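Local coordinates for protein ectonucleotide pyrophosphatase/phosphodiesterase family member 5 (Mus musculus, PDB 5VEO) that probably hydrolyses phosphodiester or pyrophosphate bonds of nucleotides and related substrates, as a zinc-dependent ectoenzyme of the alkaline phosphatase superfamily, at residues A[84-89]-A[296-301]; A[69-72]-A[76-79]; A[93-98]-A[141-146]. The protein carries 1 engineered substitution. All blocks are in the same frame, centred on the assembly; numbering follows the deposited sequence.

Contact 1: A[84-89]-A[296-301]. With FUC (alpha-L-fucopyranose), chain C; NAG (2-acetamido-2-deoxy-beta-D-glucopyranose), chain B.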
loop_
_atom_site.group_PDB
_atom_site.type_symbol
_atom_site.label_atom_id
_atom_site.label_comp_id
_atom_site.label_asym_id
_atom_site.label_seq_id
_atom_site.Cartn_x
_atom_site.Cartn_y
_atom_site.Cartn_z
ATOM N N PRO A 84 14.711 8.836 -14.853
ATOM C CA PRO A 84 15.608 9.173 -15.960
ATOM C C PRO A 84 16.565 10.302 -15.631
ATOM O O PRO A 84 17.564 10.482 -16.352
ATOM C CB PRO A 84 14.629 9.569 -17.066
ATOM C CG PRO A 84 13.477 10.157 -16.311
ATOM C CD PRO A 84 13.325 9.263 -15.118
ATOM N N ILE A 85 16.283 11.073 -14.581
ATOM C CA ILE A 85 17.189 12.132 -14.148
ATOM C C ILE A 85 18.330 11.542 -13.331
ATOM O O ILE A 85 19.500 11.886 -13.531
ATOM C CB ILE A 85 16.420 13.196 -13.346
ATOM C CG1 ILE A 85 15.239 13.758 -14.157
ATOM C CG2 ILE A 85 17.372 14.280 -12.869
ATOM C CD1 ILE A 85 15.558 14.167 -15.575
ATOM N N LEU A 86 18.006 10.642 -12.406
ATOM C CA LEU A 86 19.016 9.910 -11.655
ATOM C C LEU A 86 19.717 8.859 -12.499
ATOM O O LEU A 86 20.820 8.435 -12.142
ATOM C CB LEU A 86 18.370 9.218 -10.457
ATOM C CG LEU A 86 17.629 10.095 -9.454
ATOM C CD1 LEU A 86 17.019 9.232 -8.360
ATOM C CD2 LEU A 86 18.572 11.116 -8.863
ATOM N N ASN A 87 19.094 8.433 -13.597
ATOM C CA ASN A 87 19.475 7.225 -14.326
ATOM C C ASN A 87 19.658 6.047 -13.368
ATOM O O ASN A 87 20.678 5.353 -13.356
ATOM C CB ASN A 87 20.725 7.440 -15.178
ATOM C CG ASN A 87 21.045 6.226 -16.003
ATOM O OD1 ASN A 87 20.136 5.480 -16.406
ATOM N ND2 ASN A 87 22.336 6.002 -16.256
ATOM N N LYS A 88 18.612 5.790 -12.579
ATOM C CA LYS A 88 18.625 4.717 -11.600
ATOM C C LYS A 88 17.290 4.003 -11.605
ATOM O O LYS A 88 16.244 4.640 -11.730
ATOM C CB LYS A 88 18.872 5.242 -10.189
ATOM C CG LYS A 88 20.266 5.826 -9.968
ATOM C CD LYS A 88 21.341 4.762 -10.009
ATOM C CE LYS A 88 22.689 5.365 -9.630
ATOM N NZ LYS A 88 23.844 4.619 -10.184
ATOM N N SER A 89 17.350 2.696 -11.421
ATOM C CA SER A 89 16.192 1.846 -11.216
ATOM C C SER A 89 15.932 1.588 -9.731
ATOM O O SER A 89 16.837 1.618 -8.890
ATOM C CB SER A 89 16.396 0.509 -11.929
ATOM O OG SER A 89 16.370 0.671 -13.326
ATOM N N ASN A 296 5.211 13.614 -12.607
ATOM C CA ASN A 296 6.429 13.107 -11.998
ATOM C C ASN A 296 7.278 12.474 -13.087
ATOM O O ASN A 296 6.756 11.748 -13.933
ATOM C CB ASN A 296 6.121 12.081 -10.903
ATOM C CG ASN A 296 7.310 11.815 -10.010
ATOM O OD1 ASN A 296 8.268 11.142 -10.412
ATOM N ND2 ASN A 296 7.262 12.339 -8.791
ATOM N N ASP A 297 8.588 12.752 -13.063
ATOM C CA ASP A 297 9.460 12.229 -14.110
ATOM C C ASP A 297 9.650 10.712 -14.021
ATOM O O ASP A 297 10.212 10.116 -14.952
ATOM C CB ASP A 297 10.817 12.940 -14.065
ATOM C CG ASP A 297 10.711 14.439 -14.356
ATOM O OD1 ASP A 297 9.776 14.858 -15.079
ATOM O OD2 ASP A 297 11.582 15.197 -13.867
ATOM N N ARG A 298 9.185 10.069 -12.950
ATOM C CA ARG A 298 9.193 8.608 -12.873
ATOM C C ARG A 298 7.971 7.968 -13.516
ATOM O O ARG A 298 7.880 6.734 -13.562
ATOM C CB ARG A 298 9.298 8.164 -11.415
ATOM C CG ARG A 298 10.605 8.581 -10.802
ATOM C CD ARG A 298 10.551 8.571 -9.307
ATOM N NE ARG A 298 11.797 9.121 -8.790
ATOM C CZ ARG A 298 12.038 9.377 -7.513
ATOM N NH1 ARG A 298 11.118 9.132 -6.589
ATOM N NH2 ARG A 298 13.207 9.899 -7.174
ATOM N N VAL A 299 7.040 8.764 -14.024
ATOM C CA VAL A 299 5.968 8.235 -14.856
ATOM C C VAL A 299 6.487 8.160 -16.286
ATOM O O VAL A 299 6.944 9.164 -16.858
ATOM C CB VAL A 299 4.705 9.096 -14.748
ATOM C CG1 VAL A 299 3.594 8.554 -15.634
ATOM C CG2 VAL A 299 4.263 9.175 -13.296
ATOM N N GLN A 300 6.462 6.955 -16.850
ATOM C CA GLN A 300 7.092 6.718 -18.138
ATOM C C GLN A 300 6.286 7.341 -19.277
ATOM O O GLN A 300 5.121 7.703 -19.101
ATOM C CB GLN A 300 7.267 5.219 -18.362
ATOM C CG GLN A 300 8.235 4.565 -17.373
ATOM C CD GLN A 300 9.593 5.228 -17.392
ATOM O OE1 GLN A 300 10.122 5.552 -18.459
ATOM N NE2 GLN A 300 10.155 5.463 -16.207
ATOM N N PRO A 301 6.894 7.477 -20.465
ATOM C CA PRO A 301 6.208 8.195 -21.556
ATOM C C PRO A 301 4.917 7.549 -22.011
ATOM O O PRO A 301 4.036 8.249 -22.530
ATOM C CB PRO A 301 7.246 8.195 -22.686
ATOM C CG PRO A 301 8.552 8.089 -22.006
ATOM C CD PRO A 301 8.306 7.207 -20.793
HETATM C C1 FUC C . 22.251 0.556 -14.551
HETATM C C2 FUC C . 21.518 0.402 -13.224
HETATM C C3 FUC C . 20.615 1.582 -12.992
HETATM C C4 FUC C . 19.640 1.699 -14.166
HETATM C C5 FUC C . 20.436 1.838 -15.463
HETATM C C6 FUC C . 19.560 1.807 -16.702
HETATM O O2 FUC C . 22.414 0.294 -12.166
HETATM O O3 FUC C . 19.873 1.367 -11.796
HETATM O O4 FUC C . 18.807 0.531 -14.205
HETATM O O5 FUC C . 21.365 0.765 -15.619
HETATM C C1 NAG B . 22.779 4.844 -16.976
HETATM C C2 NAG B . 23.879 5.137 -17.984
HETATM C C3 NAG B . 24.315 3.848 -18.675
HETATM C C4 NAG B . 24.647 2.770 -17.650
HETATM C C5 NAG B . 23.570 2.633 -16.577
HETATM C C6 NAG B . 24.047 1.774 -15.432
HETATM C C7 NAG B . 23.826 7.385 -18.957
HETATM C C8 NAG B . 23.226 8.263 -20.010
HETATM N N2 NAG B . 23.416 6.112 -18.955
HETATM O O3 NAG B . 25.470 4.099 -19.476
HETATM O O4 NAG B . 24.713 1.504 -18.288
HETATM O O5 NAG B . 23.249 3.911 -16.020
HETATM O O6 NAG B . 23.098 1.705 -14.377
HETATM O O7 NAG B . 24.645 7.807 -18.144
#

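Contact 2: A[69-72]-A[76-79]. With AMP (adenosine monophosphate), chain Q.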
loop_
_atom_site.group_PDB
_atom_site.type_symbol
_atom_site.label_atom_id
_atom_site.label_comp_id
_atom_site.label_asym_id
_atom_site.label_seq_id
_atom_site.Cartn_x
_atom_site.Cartn_y
_atom_site.Cartn_z
ATOM N N LEU A 69 0.063 11.997 0.688
ATOM C CA LEU A 69 0.262 12.494 -0.664
ATOM C C LEU A 69 -0.117 11.460 -1.714
ATOM O O LEU A 69 0.035 10.256 -1.517
ATOM C CB LEU A 69 1.717 12.882 -0.886
ATOM C CG LEU A 69 2.209 14.112 -0.101
ATOM C CD1 LEU A 69 3.725 14.186 -0.159
ATOM C CD2 LEU A 69 1.578 15.357 -0.654
ATOM N N PHE A 70 -0.579 11.955 -2.854
ATOM C CA PHE A 70 -0.695 11.129 -4.046
ATOM C C PHE A 70 0.687 10.759 -4.567
ATOM O O PHE A 70 1.699 11.398 -4.235
ATOM C CB PHE A 70 -1.477 11.866 -5.126
ATOM C CG PHE A 70 -2.910 12.064 -4.786
ATOM C CD1 PHE A 70 -3.751 10.976 -4.664
ATOM C CD2 PHE A 70 -3.423 13.331 -4.582
ATOM C CE1 PHE A 70 -5.090 11.146 -4.359
ATOM C CE2 PHE A 70 -4.766 13.511 -4.279
ATOM C CZ PHE A 70 -5.593 12.419 -4.154
ATOM N N ALA A 71 0.727 9.695 -5.381
ATOM C CA ALA A 71 2.009 9.142 -5.820
ATOM C C ALA A 71 2.811 10.116 -6.681
ATOM O O ALA A 71 4.046 10.121 -6.610
ATOM C CB ALA A 71 1.796 7.824 -6.573
ATOM N N GLU A 72 2.156 10.942 -7.504
ATOM C CA GLU A 72 2.938 11.871 -8.306
ATOM C C GLU A 72 3.688 12.873 -7.436
ATOM O O GLU A 72 4.700 13.420 -7.885
ATOM C CB GLU A 72 2.049 12.603 -9.325
ATOM C CG GLU A 72 1.089 13.632 -8.719
ATOM C CD GLU A 72 0.110 14.217 -9.728
ATOM O OE1 GLU A 72 -0.750 15.024 -9.309
ATOM O OE2 GLU A 72 0.192 13.884 -10.928
ATOM N N ILE A 76 7.018 7.732 -5.025
ATOM C CA ILE A 76 7.065 6.261 -5.057
ATOM C C ILE A 76 5.876 5.842 -5.914
ATOM O O ILE A 76 4.779 5.545 -5.430
ATOM C CB ILE A 76 7.038 5.647 -3.651
ATOM C CG1 ILE A 76 8.234 6.114 -2.805
ATOM C CG2 ILE A 76 7.021 4.127 -3.737
ATOM C CD1 ILE A 76 9.583 5.596 -3.266
ATOM N N VAL A 77 6.081 5.882 -7.236
ATOM C CA VAL A 77 4.962 5.717 -8.165
ATOM C C VAL A 77 4.670 4.257 -8.492
ATOM O O VAL A 77 3.594 3.964 -9.026
ATOM C CB VAL A 77 5.172 6.511 -9.471
ATOM C CG1 VAL A 77 5.465 7.977 -9.170
ATOM C CG2 VAL A 77 6.275 5.936 -10.330
ATOM N N ALA A 78 5.563 3.336 -8.155
ATOM C CA ALA A 78 5.384 1.924 -8.450
ATOM C C ALA A 78 6.372 1.131 -7.604
ATOM O O ALA A 78 7.284 1.694 -6.994
ATOM C CB ALA A 78 5.595 1.644 -9.943
ATOM N N ASN A 79 6.197 -0.199 -7.599
ATOM C CA ASN A 79 7.170 -1.090 -6.980
ATOM C C ASN A 79 8.415 -1.240 -7.832
ATOM O O ASN A 79 9.448 -1.662 -7.318
ATOM C CB ASN A 79 6.602 -2.487 -6.769
ATOM C CG ASN A 79 5.439 -2.522 -5.798
ATOM O OD1 ASN A 79 5.207 -1.606 -4.992
ATOM N ND2 ASN A 79 4.723 -3.621 -5.847
HETATM P P AMP Q . 2.613 -5.859 -3.434
HETATM O O1P AMP Q . 2.652 -4.649 -4.318
HETATM O O2P AMP Q . 2.350 -7.140 -4.236
HETATM O O3P AMP Q . 1.622 -5.730 -2.280
HETATM O "O5'" AMP Q . 4.051 -6.036 -2.751
HETATM C "C5'" AMP Q . 4.146 -6.748 -1.508
HETATM C "C4'" AMP Q . 5.406 -7.557 -1.370
HETATM O "O4'" AMP Q . 6.483 -6.671 -1.097
HETATM C "C3'" AMP Q . 5.372 -8.530 -0.189
HETATM O "O3'" AMP Q . 5.239 -9.858 -0.646
HETATM C "C2'" AMP Q . 6.721 -8.345 0.512
HETATM O "O2'" AMP Q . 7.443 -9.527 0.733
HETATM C "C1'" AMP Q . 7.467 -7.399 -0.407
HETATM N N9 AMP Q . 8.314 -6.466 0.303
HETATM C C8 AMP Q . 7.938 -5.502 1.161
HETATM N N7 AMP Q . 9.030 -4.826 1.595
HETATM C C5 AMP Q . 10.101 -5.390 0.977
HETATM C C6 AMP Q . 11.562 -5.174 0.960
HETATM N N6 AMP Q . 12.103 -4.198 1.711
HETATM N N1 AMP Q . 12.322 -5.967 0.184
HETATM C C2 AMP Q . 11.809 -6.947 -0.581
HETATM N N3 AMP Q . 10.492 -7.207 -0.633
HETATM C C4 AMP Q . 9.626 -6.469 0.133
#

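Contact 3: A[93-98]-A[141-146]. With ZN (zinc ion), chain F; AMP (adenosine monophosphate), chain Q; NAG (2-acetamido-2-deoxy-beta-D-glucopyranose), chain I.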
loop_
_atom_site.group_PDB
_atom_site.type_symbol
_atom_site.label_atom_id
_atom_site.label_comp_id
_atom_site.label_asym_id
_atom_site.label_seq_id
_atom_site.Cartn_x
_atom_site.Cartn_y
_atom_site.Cartn_z
ATOM N N GLU A 93 11.270 -6.434 -6.361
ATOM C CA GLU A 93 11.548 -7.859 -6.516
ATOM C C GLU A 93 13.020 -8.179 -6.308
ATOM O O GLU A 93 13.354 -9.304 -5.920
ATOM C CB GLU A 93 11.098 -8.344 -7.895
ATOM C CG GLU A 93 9.589 -8.420 -8.051
ATOM C CD GLU A 93 8.968 -7.085 -8.398
ATOM O OE1 GLU A 93 9.722 -6.091 -8.474
ATOM O OE2 GLU A 93 7.727 -7.038 -8.600
ATOM N N HIS A 94 13.911 -7.222 -6.564
ATOM C CA HIS A 94 15.337 -7.388 -6.320
ATOM C C HIS A 94 15.777 -6.819 -4.975
ATOM O O HIS A 94 16.983 -6.730 -4.709
ATOM C CB HIS A 94 16.124 -6.727 -7.450
ATOM C CG HIS A 94 15.874 -7.345 -8.788
ATOM N ND1 HIS A 94 15.456 -6.615 -9.881
ATOM C CD2 HIS A 94 15.977 -8.627 -9.210
ATOM C CE1 HIS A 94 15.305 -7.422 -10.916
ATOM N NE2 HIS A 94 15.612 -8.649 -10.534
ATOM N N MET A 95 14.835 -6.431 -4.126
ATOM C CA MET A 95 15.152 -5.781 -2.858
ATOM C C MET A 95 15.958 -4.499 -3.073
ATOM O O MET A 95 16.727 -4.078 -2.209
ATOM C CB MET A 95 15.898 -6.749 -1.944
ATOM C CG MET A 95 15.618 -6.522 -0.507
ATOM S SD MET A 95 15.860 -7.943 0.563
ATOM C CE MET A 95 15.504 -7.005 2.052
ATOM N N ASP A 96 15.764 -3.866 -4.225
ATOM C CA ASP A 96 16.558 -2.712 -4.651
ATOM C C ASP A 96 15.743 -1.437 -4.434
ATOM O O ASP A 96 15.345 -0.742 -5.380
ATOM C CB ASP A 96 16.968 -2.886 -6.112
ATOM C CG ASP A 96 17.879 -1.783 -6.617
ATOM O OD1 ASP A 96 18.517 -1.087 -5.796
ATOM O OD2 ASP A 96 17.942 -1.607 -7.859
ATOM N N ILE A 97 15.500 -1.146 -3.149
ATOM C CA ILE A 97 14.650 -0.049 -2.714
ATOM C C ILE A 97 15.374 0.933 -1.807
ATOM O O ILE A 97 14.733 1.820 -1.244
ATOM C CB ILE A 97 13.397 -0.576 -1.990
ATOM C CG1 ILE A 97 13.803 -1.213 -0.635
ATOM C CG2 ILE A 97 12.670 -1.511 -2.905
ATOM C CD1 ILE A 97 12.828 -1.017 0.485
ATOM N N TYR A 98 16.679 0.769 -1.604
ATOM C CA TYR A 98 17.364 1.475 -0.526
ATOM C C TYR A 98 18.073 2.734 -0.995
ATOM O O TYR A 98 18.736 3.386 -0.188
ATOM C CB TYR A 98 18.340 0.520 0.192
ATOM C CG TYR A 98 17.560 -0.539 0.911
ATOM C CD1 TYR A 98 16.980 -0.279 2.148
ATOM C CD2 TYR A 98 17.311 -1.766 0.318
ATOM C CE1 TYR A 98 16.196 -1.233 2.786
ATOM C CE2 TYR A 98 16.535 -2.723 0.952
ATOM C CZ TYR A 98 15.981 -2.450 2.179
ATOM O OH TYR A 98 15.197 -3.405 2.778
ATOM N N LEU A 141 13.294 -2.681 12.235
ATOM C CA LEU A 141 13.868 -3.963 11.845
ATOM C C LEU A 141 14.316 -3.935 10.389
ATOM O O LEU A 141 13.547 -3.511 9.517
ATOM C CB LEU A 141 12.856 -5.091 12.036
ATOM C CG LEU A 141 12.150 -5.189 13.399
ATOM C CD1 LEU A 141 11.168 -6.365 13.434
ATOM C CD2 LEU A 141 13.166 -5.285 14.544
ATOM N N PRO A 142 15.522 -4.390 10.060
ATOM C CA PRO A 142 15.847 -4.652 8.653
ATOM C C PRO A 142 14.821 -5.587 8.033
ATOM O O PRO A 142 14.431 -6.584 8.636
ATOM C CB PRO A 142 17.233 -5.303 8.736
ATOM C CG PRO A 142 17.784 -4.804 10.023
ATOM C CD PRO A 142 16.610 -4.820 10.944
ATOM N N TYR A 143 14.344 -5.254 6.834
ATOM C CA TYR A 143 13.257 -6.049 6.273
ATOM C C TYR A 143 13.685 -7.504 6.109
ATOM O O TYR A 143 14.736 -7.812 5.526
ATOM C CB TYR A 143 12.774 -5.518 4.921
ATOM C CG TYR A 143 11.594 -6.345 4.453
ATOM C CD1 TYR A 143 11.741 -7.340 3.506
ATOM C CD2 TYR A 143 10.348 -6.189 5.050
ATOM C CE1 TYR A 143 10.667 -8.119 3.104
ATOM C CE2 TYR A 143 9.262 -6.968 4.662
ATOM C CZ TYR A 143 9.440 -7.960 3.705
ATOM O OH TYR A 143 8.360 -8.730 3.314
ATOM N N ASN A 144 12.836 -8.402 6.597
ATOM C CA ASN A 144 13.092 -9.831 6.477
ATOM C C ASN A 144 11.746 -10.534 6.560
ATOM O O ASN A 144 11.150 -10.621 7.637
ATOM C CB ASN A 144 14.054 -10.307 7.561
ATOM C CG ASN A 144 14.471 -11.742 7.362
ATOM O OD1 ASN A 144 13.682 -12.562 6.898
ATOM N ND2 ASN A 144 15.717 -12.060 7.708
ATOM N N GLU A 145 11.278 -11.031 5.419
ATOM C CA GLU A 145 9.964 -11.657 5.337
ATOM C C GLU A 145 9.854 -12.911 6.195
ATOM O O GLU A 145 8.733 -13.325 6.533
ATOM C CB GLU A 145 9.673 -11.970 3.866
ATOM C CG GLU A 145 8.298 -12.486 3.611
ATOM C CD GLU A 145 7.944 -12.429 2.145
ATOM O OE1 GLU A 145 8.882 -12.398 1.320
ATOM O OE2 GLU A 145 6.738 -12.384 1.811
ATOM N N SER A 146 10.992 -13.533 6.547
ATOM C CA SER A 146 10.996 -14.759 7.341
ATOM C C SER A 146 10.720 -14.531 8.816
ATOM O O SER A 146 10.507 -15.508 9.542
ATOM C CB SER A 146 12.342 -15.466 7.204
ATOM O OG SER A 146 12.571 -15.803 5.850
HETATM ZN ZN ZN F . 5.881 -11.835 -0.014
HETATM P P AMP Q . 2.613 -5.859 -3.434
HETATM O O1P AMP Q . 2.652 -4.649 -4.318
HETATM O O2P AMP Q . 2.350 -7.140 -4.236
HETATM O O3P AMP Q . 1.622 -5.730 -2.280
HETATM O "O5'" AMP Q . 4.051 -6.036 -2.751
HETATM C "C5'" AMP Q . 4.146 -6.748 -1.508
HETATM C "C4'" AMP Q . 5.406 -7.557 -1.370
HETATM O "O4'" AMP Q . 6.483 -6.671 -1.097
HETATM C "C3'" AMP Q . 5.372 -8.530 -0.189
HETATM O "O3'" AMP Q . 5.239 -9.858 -0.646
HETATM C "C2'" AMP Q . 6.721 -8.345 0.512
HETATM O "O2'" AMP Q . 7.443 -9.527 0.733
HETATM C "C1'" AMP Q . 7.467 -7.399 -0.407
HETATM N N9 AMP Q . 8.314 -6.466 0.303
HETATM C C8 AMP Q . 7.938 -5.502 1.161
HETATM N N7 AMP Q . 9.030 -4.826 1.595
HETATM C C5 AMP Q . 10.101 -5.390 0.977
HETATM C C6 AMP Q . 11.562 -5.174 0.960
HETATM N N6 AMP Q . 12.103 -4.198 1.711
HETATM N N1 AMP Q . 12.322 -5.967 0.184
HETATM C C2 AMP Q . 11.809 -6.947 -0.581
HETATM N N3 AMP Q . 10.492 -7.207 -0.633
HETATM C C4 AMP Q . 9.626 -6.469 0.133
HETATM C C1 NAG I . 16.192 -13.405 7.534
HETATM C C2 NAG I . 17.666 -13.427 7.150
HETATM C C3 NAG I . 18.068 -14.838 6.796
HETATM C C4 NAG I . 17.816 -15.763 7.975
HETATM C C5 NAG I . 16.402 -15.641 8.557
HETATM C C6 NAG I . 16.355 -16.280 9.932
HETATM C C7 NAG I . 19.000 -11.706 6.006
HETATM C C8 NAG I . 19.131 -10.857 4.775
HETATM N N2 NAG I . 17.945 -12.529 6.041
HETATM O O3 NAG I . 19.456 -14.861 6.481
HETATM O O4 NAG I . 18.008 -17.108 7.559
HETATM O O5 NAG I . 15.974 -14.266 8.698
HETATM O O6 NAG I . 15.362 -15.739 10.791
HETATM O O7 NAG I . 19.813 -11.650 6.925
HETATM O O HOH W 1 7.220 -12.085 -1.941
HETATM O O HOH W 2 7.819 -13.284 -0.546
HETATM O O HOH W 3 6.111 -14.127 0.571
#

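Contact 1: A[84-89]-A[296-301]
Pro-84 sets the flank of its ring against the backbone of Asp-297, with CD 3.2 Å from Asp-297 O and CG slightly further off. Ile-85 comes next: its CG1 branch, opposite the carbonyl carbon about the CA-CB bond (chi1 -56°), brings CG1 to 3.9 Å from Asp-297 OD2. Leu-86 reaches with CD1 to Arg-298, lying 4.0 Å from NH2 and oblique to the guanidinium. Asn-87 and Lys-88 together face Asp-83, a G1 beta bulge closing the hairpin of strands 80-83 and 88-91. Asn-87 ND2 carries the glycan, whose fucose folds back over the strand: Ser-89 N donates to FUC O3 (2.9 Å, 168°), while Ser-89 OG and FUC O4 share a hydrogen bond. Across the contact, Asn-296 to Val-299 form a type I turn, and Asn-296 OD1 takes the Arg-298 N-H on an in-plane lone pair, an Asx turn. Arg-298 NE makes a salt bridge with Asp-83, whose OD2 also accepts from the backbone N of Ile-85 and Leu-86. The two turns therefore touch directly through van der Waals packing, while their polar tie runs through Asp-83 at the turn end of the hairpin.

Contact 2: A[69-72]-A[76-79]
Ala-71 and Val-77 meet where the chain doubles back after a single turn of helix, their CA atoms 5.1 Å apart. The methyl of Ala-71 points at the returning backbone, with CB 3.9 Å from Ile-76 O and 4.1 Å from Val-77 CA. Val-77 answers with one branch: CG1, beside its own backbone N (chi1 -54°), comes up to the carbonyl of Ala-71, 3.6 Å from Ala-71 O. A side chain this small is consistent with the close approach of the two backbones. Ile-76 turns its side chain elsewhere, onto Tyr-59 and Tyr-63 of helix 58-67, and Val-77 O accepts from Tyr-293 OH. The motif is a short helix, 71-74, with Phe-70 at its N-cap position, followed by a tight return that feeds strand 80-83. Just before that strand stands Asn-79, part of the AMP pocket: its ND2 donates to AMP O1P over 2.8 Å at 157°. The other end of the amide is fixed as well, since Asn-79 OD1 accepts from the backbone N of Tyr-59, so the donor is turned to the phosphate. Replacing Asn-79 by an alanine would probably leave AMP O1P without this donor and the Tyr-59 N-H without its acceptor. AMP also receives a bond from the backbone N of Ala-58, the engineered residue of this inactive form, next to Tyr-59. Further out, the helix is moored on its other flank by Glu-72, whose OE2 accepts from His-295 N and whose carbonyl accepts from Asn-296 ND2. At its start Phe-70 N donates to Asn-375 OD1, while the Phe-70 ring meets that of His-292 with planes inclined by about 30°.

Contact 3: A[93-98]-A[141-146]
Met-95 and Tyr-143 make a partly buried, largely apolar contact at the nucleoside end of the AMP pocket, between the loop after strand 88-91 and the loop linking strand 139-140 to helix 149-160. The methionine chain is stretched beyond CG (chi2 156°, chi3 176°), which carries its methyl to the edge of the tyrosine ring, close to the ring plane: Met-95 CE lies 4.0 Å from Tyr-143 CD1 and 3.6 Å from Tyr-143 O. On the way its CG passes AMP N1 at 3.4 Å. Tyr-143 offers a face to the base, with AMP C5 standing 3.5 Å above the ring and offset toward the rim. Tyr-98 crosses Tyr-143 at about a right angle, and its OH takes a weak bond from the adenine amino group, AMP N6, at 3.4 Å. The two loops thus wall the adenine pocket, 141-146 on one face of the base and 93-98 along its N1/N6 edge; segment 93-98 contains a G1 beta bulge, Met-95 and Asp-96 both facing Ser-91. Asp-129 OD2 serves both sides, bonded to Tyr-98 OH and to the Tyr-143 backbone N. Beyond the base, the Tyr-143 hydroxyl accepts from AMP O2' (2.9 Å) and is also bonded to Glu-174 OE1, so the ring is fixed at its far end. Two residues on, Glu-145 OE2 binds a zinc ion at 2.1 Å. AMP O3' sits on the same metal, with three waters and Asp-178 OD1 completing the site, which is distinct from the two other zinc sites of the chain. Between Tyr-143 and Glu-145, Asn-144 points away from segment 93-98: ND2 bears an N-acetylglucosamine, while OD1 accepts from Ser-146 N in an Asx turn.

Hairpin 80-83/88-91 strings the three contacts together: segment 76-79 leads into it, 84-89 makes its turn, and 93-98 follows its second strand. Contact 2 closes first along the chain; contact 1 then spans some 200 residues, enclosing contact 3. Centre to centre, contacts 1 and 2 are 12 Å apart, with Val-77 CG2 packed on Arg-298 O; contact 3 lies about 19 Å from contact 2 and 22 Å from contact 1, touching the latter where Asp-96 OD2 packs against Ser-89 O. Contacts 2 and 3 do not touch, yet AMP bridges them, its phosphate at Asn-79 and its adenosine against both 93-98 and 141-146; contact 1 packs the glycosylated turn at the surface.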